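Local coordinates for protein 1H-3-hydroxy-4-oxoquinoline 2,4-dioxygenase (Pseudomonas putida, PDB 3IBT) that catalyses the cofactor-independent ring cleavage of 3-hydroxy-1H-quinolin-4-one by dioxygen, giving N-formylanthranilate and carbon monoxide, at residues N7-T12 with T63-F68; Q131-G136 with R183-N188; I211-L216 with H244-E249. One frame throughout, in Å; residues are numbered along the deposited sequence.

Interaction 1 of 3, residues N7-T12 with T63-F68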
# COMPACT_ATOMS: atom_id res chain seq x y z
N ASN A 7 -18.56 -7.16 4.19
CA ASN A 7 -18.87 -7.61 2.85
C ASN A 7 -18.82 -9.15 2.78
O ASN A 7 -19.45 -9.83 3.60
CB ASN A 7 -17.88 -6.98 1.88
CG ASN A 7 -18.55 -6.55 0.61
OD1 ASN A 7 -18.97 -7.54 -0.20
ND2 ASN A 7 -18.76 -5.13 0.45
N GLY A 8 -18.05 -9.68 1.84
CA GLY A 8 -18.00 -11.13 1.61
C GLY A 8 -17.34 -11.94 2.72
O GLY A 8 -17.71 -13.10 2.96
N THR A 9 -16.36 -11.33 3.39
CA THR A 9 -15.58 -12.07 4.40
C THR A 9 -15.10 -11.25 5.59
O THR A 9 -15.72 -10.24 6.00
CB THR A 9 -14.31 -12.75 3.79
OG1 THR A 9 -13.52 -11.73 3.05
CG2 THR A 9 -14.73 -14.01 2.90
N LEU A 10 -13.97 -11.72 6.13
CA LEU A 10 -13.35 -11.07 7.24
C LEU A 10 -11.99 -10.47 6.88
O LEU A 10 -11.41 -10.74 5.82
CB LEU A 10 -13.19 -12.06 8.38
CG LEU A 10 -12.53 -11.45 9.61
CD1 LEU A 10 -13.46 -11.48 10.78
CD2 LEU A 10 -11.24 -12.18 9.91
N MSE A 11 -11.52 -9.62 7.79
CA MSE A 11 -10.13 -9.21 7.87
C MSE A 11 -9.83 -8.93 9.36
O MSE A 11 -10.56 -8.11 10.03
CB MSE A 11 -9.91 -7.94 7.05
CG MSE A 11 -11.21 -7.15 6.87
SE MSE A 11 -11.19 -5.85 5.38
CE MSE A 11 -10.31 -6.86 3.87
N THR A 12 -8.78 -9.65 9.86
CA THR A 12 -8.26 -9.33 11.18
C THR A 12 -7.61 -7.94 11.12
O THR A 12 -7.01 -7.57 10.10
CB THR A 12 -7.26 -10.41 11.69
OG1 THR A 12 -6.51 -10.97 10.57
CG2 THR A 12 -8.02 -11.57 12.48
N THR A 63 -7.80 -16.92 4.60
CA THR A 63 -9.11 -17.43 4.26
C THR A 63 -9.41 -17.26 2.79
O THR A 63 -9.31 -16.17 2.24
CB THR A 63 -10.23 -16.75 5.08
OG1 THR A 63 -9.84 -16.68 6.45
CG2 THR A 63 -11.51 -17.55 4.97
N ASP A 64 -9.80 -18.35 2.15
CA ASP A 64 -10.23 -18.31 0.77
C ASP A 64 -11.66 -17.76 0.71
O ASP A 64 -12.19 -17.18 1.67
CB ASP A 64 -10.16 -19.71 0.14
CG ASP A 64 -9.24 -20.65 0.92
OD1 ASP A 64 -8.05 -20.31 1.13
OD2 ASP A 64 -9.73 -21.74 1.35
N SER A 65 -12.28 -18.00 -0.44
CA SER A 65 -13.52 -17.37 -0.86
C SER A 65 -13.19 -17.10 -2.31
O SER A 65 -12.09 -17.43 -2.77
CB SER A 65 -13.79 -16.06 -0.12
OG SER A 65 -14.97 -15.40 -0.63
N GLY A 66 -14.14 -16.50 -3.03
CA GLY A 66 -13.94 -16.22 -4.44
C GLY A 66 -12.68 -15.42 -4.63
O GLY A 66 -12.17 -14.80 -3.69
N ASP A 67 -12.16 -15.46 -5.84
CA ASP A 67 -11.13 -14.51 -6.18
C ASP A 67 -11.91 -13.19 -6.22
O ASP A 67 -13.15 -13.19 -6.06
CB ASP A 67 -10.44 -14.86 -7.50
CG ASP A 67 -10.98 -14.07 -8.67
OD1 ASP A 67 -12.03 -14.46 -9.22
OD2 ASP A 67 -10.34 -13.05 -9.02
N PHE A 68 -11.19 -12.07 -6.41
CA PHE A 68 -11.80 -10.74 -6.28
C PHE A 68 -11.02 -9.66 -7.03
O PHE A 68 -9.88 -9.88 -7.45
CB PHE A 68 -11.97 -10.37 -4.79
CG PHE A 68 -10.74 -10.65 -3.96
CD1 PHE A 68 -9.69 -9.73 -3.92
CD2 PHE A 68 -10.62 -11.84 -3.24
CE1 PHE A 68 -8.52 -9.99 -3.15
CE2 PHE A 68 -9.48 -12.11 -2.48
CZ PHE A 68 -8.41 -11.18 -2.45
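Thr9 and Ser65 meet at the protein surface through one methyl group. The contact is dispersive: Thr9 CG2 lies 3.8 Å from Ser65 CB and equally far from Ser65 OG, so the methyl rests against the short serine side chain as a whole rather than against its hydroxyl alone. A looser touch follows along the loop, where the same Thr9 CG2 comes to 4.2 Å from Asp64 O. Rotation about the first bond of the threonine decides which branch does the touching. With OG1 set between the backbone N and the carbonyl carbon (chi1 53°), CG2 stands anti to the carbonyl carbon and reaches out to residues 63-68. The backbones stay well apart, Thr9 CA and Ser65 CA being 7.7 Å from each other, and only 86 Å² is buried in all.

Polar interactions take no part across the contact. The two hydroxyls do not pair, since Thr9 OG1 and Ser65 OG are 5.4 Å apart, and no hydrogen bond joins the segments. Each segment is instead secured by bonds to its own surroundings. Thr9 O accepts from Asn5 ND2 and Thr12 OG1 is bonded to Asp54 OD2, while in the loop Thr63 OG1 pairs with Asp59 OD2 and the ring of Phe68 makes a cation-pi contact with Arg180.

In the fold, the contact sets the start of strand 9-16, next to the outermost strand 5-6, beside the loop that leads from strand 49-53 into helix 70-83. The Thr9 side chain is about 11 Å from that of Trp30, a probable substrate-binding residue, so the contact does not reach the pocket itself. A single methyl laid on a serine, without charge or directed bond, implies a weak, nonspecific touch that imposes little geometry on either chain.

Interaction 2 of 3, residues Q131-G136 with R183-N188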
# COMPACT_ATOMS: atom_id res chain seq x y z
N GLN A 131 7.23 -7.85 -17.24
CA GLN A 131 7.67 -9.22 -17.28
C GLN A 131 7.40 -9.93 -15.97
O GLN A 131 6.85 -11.02 -15.96
CB GLN A 131 9.14 -9.32 -17.62
CG GLN A 131 9.55 -10.73 -18.08
CD GLN A 131 10.91 -10.75 -18.72
OE1 GLN A 131 11.82 -10.01 -18.31
NE2 GLN A 131 11.07 -11.60 -19.76
N GLN A 132 7.79 -9.31 -14.88
CA GLN A 132 7.70 -9.92 -13.56
C GLN A 132 6.25 -10.14 -13.18
O GLN A 132 5.93 -11.07 -12.42
CB GLN A 132 8.36 -9.05 -12.51
CG GLN A 132 9.74 -8.51 -12.87
CD GLN A 132 10.33 -7.74 -11.70
OE1 GLN A 132 10.31 -6.51 -11.68
NE2 GLN A 132 10.81 -8.47 -10.70
N LEU A 133 5.37 -9.30 -13.71
CA LEU A 133 3.96 -9.54 -13.54
C LEU A 133 3.52 -10.79 -14.30
O LEU A 133 2.60 -11.53 -13.87
CB LEU A 133 3.16 -8.32 -13.95
CG LEU A 133 3.40 -7.14 -13.02
CD1 LEU A 133 2.63 -5.98 -13.55
CD2 LEU A 133 3.01 -7.42 -11.57
N ALA A 134 4.19 -11.08 -15.41
CA ALA A 134 3.88 -12.32 -16.14
C ALA A 134 4.54 -13.51 -15.45
O ALA A 134 3.86 -14.48 -15.14
CB ALA A 134 4.29 -12.21 -17.58
N GLU A 135 5.84 -13.44 -15.18
CA GLU A 135 6.52 -14.51 -14.44
C GLU A 135 5.66 -14.88 -13.25
O GLU A 135 5.28 -16.04 -13.07
CB GLU A 135 7.90 -14.06 -13.96
CG GLU A 135 9.04 -14.44 -14.89
CD GLU A 135 10.08 -13.32 -15.04
OE1 GLU A 135 10.32 -12.55 -14.07
OE2 GLU A 135 10.66 -13.18 -16.15
N GLY A 136 5.31 -13.86 -12.48
CA GLY A 136 4.38 -13.96 -11.39
C GLY A 136 3.14 -14.85 -11.49
O GLY A 136 2.72 -15.39 -10.47
N ARG A 183 -2.35 -10.66 -11.47
CA ARG A 183 -3.45 -10.39 -12.38
C ARG A 183 -3.99 -9.02 -12.07
O ARG A 183 -4.29 -8.22 -12.96
CB ARG A 183 -4.59 -11.36 -12.14
CG ARG A 183 -4.39 -12.78 -12.53
CD ARG A 183 -5.77 -13.35 -12.59
NE ARG A 183 -6.67 -12.56 -11.72
CZ ARG A 183 -7.27 -13.04 -10.62
NH1 ARG A 183 -7.09 -14.33 -10.24
NH2 ARG A 183 -8.06 -12.23 -9.92
N GLU A 184 -4.11 -8.74 -10.78
CA GLU A 184 -4.78 -7.53 -10.40
C GLU A 184 -3.97 -6.30 -10.64
O GLU A 184 -4.51 -5.33 -11.17
CB GLU A 184 -5.25 -7.59 -8.97
CG GLU A 184 -6.38 -8.58 -8.85
CD GLU A 184 -7.45 -8.31 -9.87
OE1 GLU A 184 -7.80 -7.12 -10.09
OE2 GLU A 184 -7.95 -9.29 -10.45
N ILE A 185 -2.70 -6.35 -10.26
CA ILE A 185 -1.82 -5.21 -10.45
C ILE A 185 -1.72 -4.94 -11.94
O ILE A 185 -1.88 -3.78 -12.42
CB ILE A 185 -0.41 -5.48 -9.86
CG1 ILE A 185 -0.46 -5.67 -8.33
CG2 ILE A 185 0.58 -4.35 -10.25
CD1 ILE A 185 0.83 -6.24 -7.71
N GLU A 186 -1.48 -6.05 -12.66
CA GLU A 186 -1.43 -6.04 -14.10
C GLU A 186 -2.70 -5.38 -14.60
O GLU A 186 -2.62 -4.37 -15.25
CB GLU A 186 -1.28 -7.44 -14.68
CG GLU A 186 -0.35 -7.50 -15.90
CD GLU A 186 -0.31 -8.87 -16.64
OE1 GLU A 186 -1.16 -9.77 -16.36
OE2 GLU A 186 0.56 -9.03 -17.53
N ALA A 187 -3.86 -5.92 -14.26
CA ALA A 187 -5.12 -5.29 -14.68
C ALA A 187 -5.16 -3.72 -14.51
O ALA A 187 -5.54 -2.99 -15.46
CB ALA A 187 -6.29 -5.94 -13.99
N ASN A 188 -4.75 -3.22 -13.34
CA ASN A 188 -4.86 -1.79 -13.05
C ASN A 188 -3.97 -0.95 -13.96
O ASN A 188 -4.39 0.09 -14.48
CB ASN A 188 -4.50 -1.52 -11.59
CG ASN A 188 -5.41 -2.23 -10.62
OD1 ASN A 188 -6.61 -2.07 -10.67
ND2 ASN A 188 -4.83 -3.02 -9.74
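Glu186 OE1 and Leu133 O both accept from NE2 of Gln137, the residue just after 131-136. The amide thus links the C-terminal end of helix 127-135 to helix 175-192, although no direct hydrogen bond joins the two segments. Glu186 also spends its other oxygen in a salt bridge with Arg190.

Apart from this polar link, the packing is aliphatic. Leu133 and Glu186 run past each other in opposite directions, and the CG methylene of Glu186 is 4.1 Å from Leu133 CD1. The second methyl branch turns to the neighbouring residue: Leu133 CD2 meets Ile185 CG2 at 4.1 Å, the two side chains crossing at about a right angle. Ile185 presents this methyl because CG2 is anti to the backbone N, its chi1 of -64° sending CG1 elsewhere. Phe149 of helix 142-154 also packs on Leu133.

On helix 175-192 itself, Arg183 NH2 makes a salt bridge to Glu184 OE2 at 3.0 Å; OE2 lies close to the guanidinium plane and receives the N-H on its anti lone pair. Asp67 is the second acidic partner of Arg183. The Ile185 side chain is about 4 Å from that of Trp30, a probable substrate-binding residue. Both helices belong to the segment inserted along the chain after strand 115-119 and before strand 207-212, the place of the helical cap over the active site in alpha/beta-hydrolase folds.

Interaction 3 of 3, residues I211-L216 with H244-E249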
# COMPACT_ATOMS: atom_id res chain seq x y z
N ILE A 211 5.62 8.92 -0.47
CA ILE A 211 6.86 8.55 0.22
C ILE A 211 7.47 7.33 -0.46
O ILE A 211 6.77 6.41 -0.81
CB ILE A 211 6.59 8.21 1.69
CG1 ILE A 211 6.02 9.43 2.43
CG2 ILE A 211 7.86 7.81 2.39
CD1 ILE A 211 5.28 9.07 3.74
N TYR A 212 8.77 7.29 -0.66
CA TYR A 212 9.32 6.24 -1.51
C TYR A 212 10.83 6.27 -1.54
O TYR A 212 11.46 7.38 -1.49
CB TYR A 212 8.81 6.43 -2.93
CG TYR A 212 9.57 7.51 -3.65
CD1 TYR A 212 10.65 7.21 -4.45
CD2 TYR A 212 9.23 8.85 -3.49
CE1 TYR A 212 11.38 8.21 -5.09
CE2 TYR A 212 9.95 9.86 -4.16
CZ TYR A 212 11.03 9.53 -4.95
OH TYR A 212 11.77 10.49 -5.59
N SER A 213 11.43 5.09 -1.61
CA SER A 213 12.89 4.97 -1.78
C SER A 213 13.26 4.36 -3.13
O SER A 213 14.26 4.71 -3.75
CB SER A 213 13.46 4.13 -0.66
OG SER A 213 12.97 4.58 0.60
N GLN A 214 12.41 3.46 -3.60
CA GLN A 214 12.66 2.68 -4.81
C GLN A 214 11.66 3.06 -5.93
O GLN A 214 10.56 3.56 -5.64
CB GLN A 214 12.52 1.19 -4.44
CG GLN A 214 13.60 0.44 -5.07
CD GLN A 214 13.53 -1.02 -4.80
OE1 GLN A 214 14.18 -1.50 -3.86
NE2 GLN A 214 12.82 -1.77 -5.67
N PRO A 215 11.99 2.84 -7.19
CA PRO A 215 13.15 2.33 -7.85
C PRO A 215 14.34 3.31 -7.75
O PRO A 215 14.17 4.54 -7.63
CB PRO A 215 12.67 2.16 -9.28
CG PRO A 215 11.51 3.05 -9.39
CD PRO A 215 10.90 3.14 -8.13
N LEU A 216 15.54 2.73 -7.76
CA LEU A 216 16.71 3.46 -7.45
C LEU A 216 17.10 4.05 -8.75
O LEU A 216 18.01 3.54 -9.41
CB LEU A 216 17.79 2.53 -6.89
CG LEU A 216 17.31 1.76 -5.66
CD1 LEU A 216 18.32 0.79 -5.17
CD2 LEU A 216 17.06 2.77 -4.60
N HIS A 244 12.43 -1.37 -0.96
CA HIS A 244 11.05 -1.10 -1.37
C HIS A 244 10.06 -0.80 -0.20
O HIS A 244 8.95 -0.33 -0.46
CB HIS A 244 10.58 -2.28 -2.27
CG HIS A 244 9.15 -2.22 -2.76
ND1 HIS A 244 8.66 -1.18 -3.52
CD2 HIS A 244 8.14 -3.12 -2.65
CE1 HIS A 244 7.39 -1.43 -3.84
NE2 HIS A 244 7.06 -2.60 -3.33
N PHE A 245 10.45 -1.01 1.07
CA PHE A 245 9.52 -0.86 2.23
C PHE A 245 10.08 0.15 3.20
O PHE A 245 10.67 -0.19 4.24
CB PHE A 245 9.34 -2.17 2.92
CG PHE A 245 9.43 -3.31 2.00
CD1 PHE A 245 10.66 -3.91 1.74
CD2 PHE A 245 8.28 -3.79 1.35
CE1 PHE A 245 10.77 -5.00 0.86
CE2 PHE A 245 8.36 -4.88 0.48
CZ PHE A 245 9.62 -5.49 0.22
N PRO A 246 9.92 1.43 2.85
CA PRO A 246 10.43 2.45 3.77
C PRO A 246 9.81 2.37 5.19
O PRO A 246 10.39 2.84 6.16
CB PRO A 246 10.06 3.76 3.06
CG PRO A 246 9.11 3.42 1.98
CD PRO A 246 9.32 2.00 1.63
N SER A 247 8.64 1.76 5.31
CA SER A 247 8.03 1.63 6.62
C SER A 247 8.79 0.64 7.50
O SER A 247 8.66 0.69 8.70
CB SER A 247 6.61 1.16 6.45
OG SER A 247 6.63 -0.02 5.64
N LEU A 248 9.58 -0.24 6.88
CA LEU A 248 10.35 -1.21 7.61
C LEU A 248 11.75 -0.73 7.72
O LEU A 248 12.31 -0.70 8.80
CB LEU A 248 10.37 -2.54 6.87
CG LEU A 248 9.14 -3.44 6.96
CD1 LEU A 248 9.37 -4.67 6.06
CD2 LEU A 248 8.87 -3.85 8.39
N GLU A 249 12.34 -0.34 6.58
CA GLU A 249 13.71 0.15 6.54
C GLU A 249 13.94 1.50 7.31
O GLU A 249 14.99 1.72 7.95
CB GLU A 249 14.19 0.27 5.10
CG GLU A 249 15.69 0.45 5.02
CD GLU A 249 16.19 0.68 3.58
OE1 GLU A 249 15.35 1.07 2.70
OE2 GLU A 249 17.43 0.46 3.33
O HOH W 1 13.66 3.31 2.97
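An extended chain beyond CG (chi2 -179°) brings the amide of Gln214 to His244, whose own first torsion (chi1 178°, CG anti to the backbone N) turns the imidazole away toward Asp120 and Trp153. What faces the glutamine is therefore the backbone N and CB of the histidine, with Gln214 CD 4.1 Å from His244 CB and the amide and ring planes 38° apart. With an alanine here, the amide would be gone and the backbone and CB of His244 would probably lose their cover, leaving the histidine loop less firmly set.

One residue earlier, Ser213 OG lies 3.9 Å from Pro246 CB. A water donates to Ser213 OG and to Glu249 OE1, 2.8 Å from each, and Ser213 OG also bonds to Ile239 O.

Asp120 OD1 accepts from the backbone N of Ser213 and of Gln214, while its OD2 makes a weak hydrogen bond with His244 ND1. The two N-H bonds hold Asp120, which probably raises the basicity of the histidine, the probable proton donor/acceptor. This is the His-Asp site of an alpha/beta-hydrolase fold, with the acid following strand 115-119.

Overall arrangement
Interaction 1 is a surface touch, whereas interactions 2 and 3 are buried. The three follow one another along the chain. Interactions 1 and 3 both reach the central sheet but on opposite sides of the chain's centre, one at strand 9-16 and the other at the end of strand 207-212; interaction 2 joins two helices instead. A salt bridge between Asp67 and Arg183 ties interaction 1 to interaction 2, while interactions 2 and 3 stay about 8 Å apart at their nearest atoms. Chemistry follows place: a lone methyl contact outside, aliphatic packing with charged flanks in the helical layer, and amide packing plus a water bridge beside the active site.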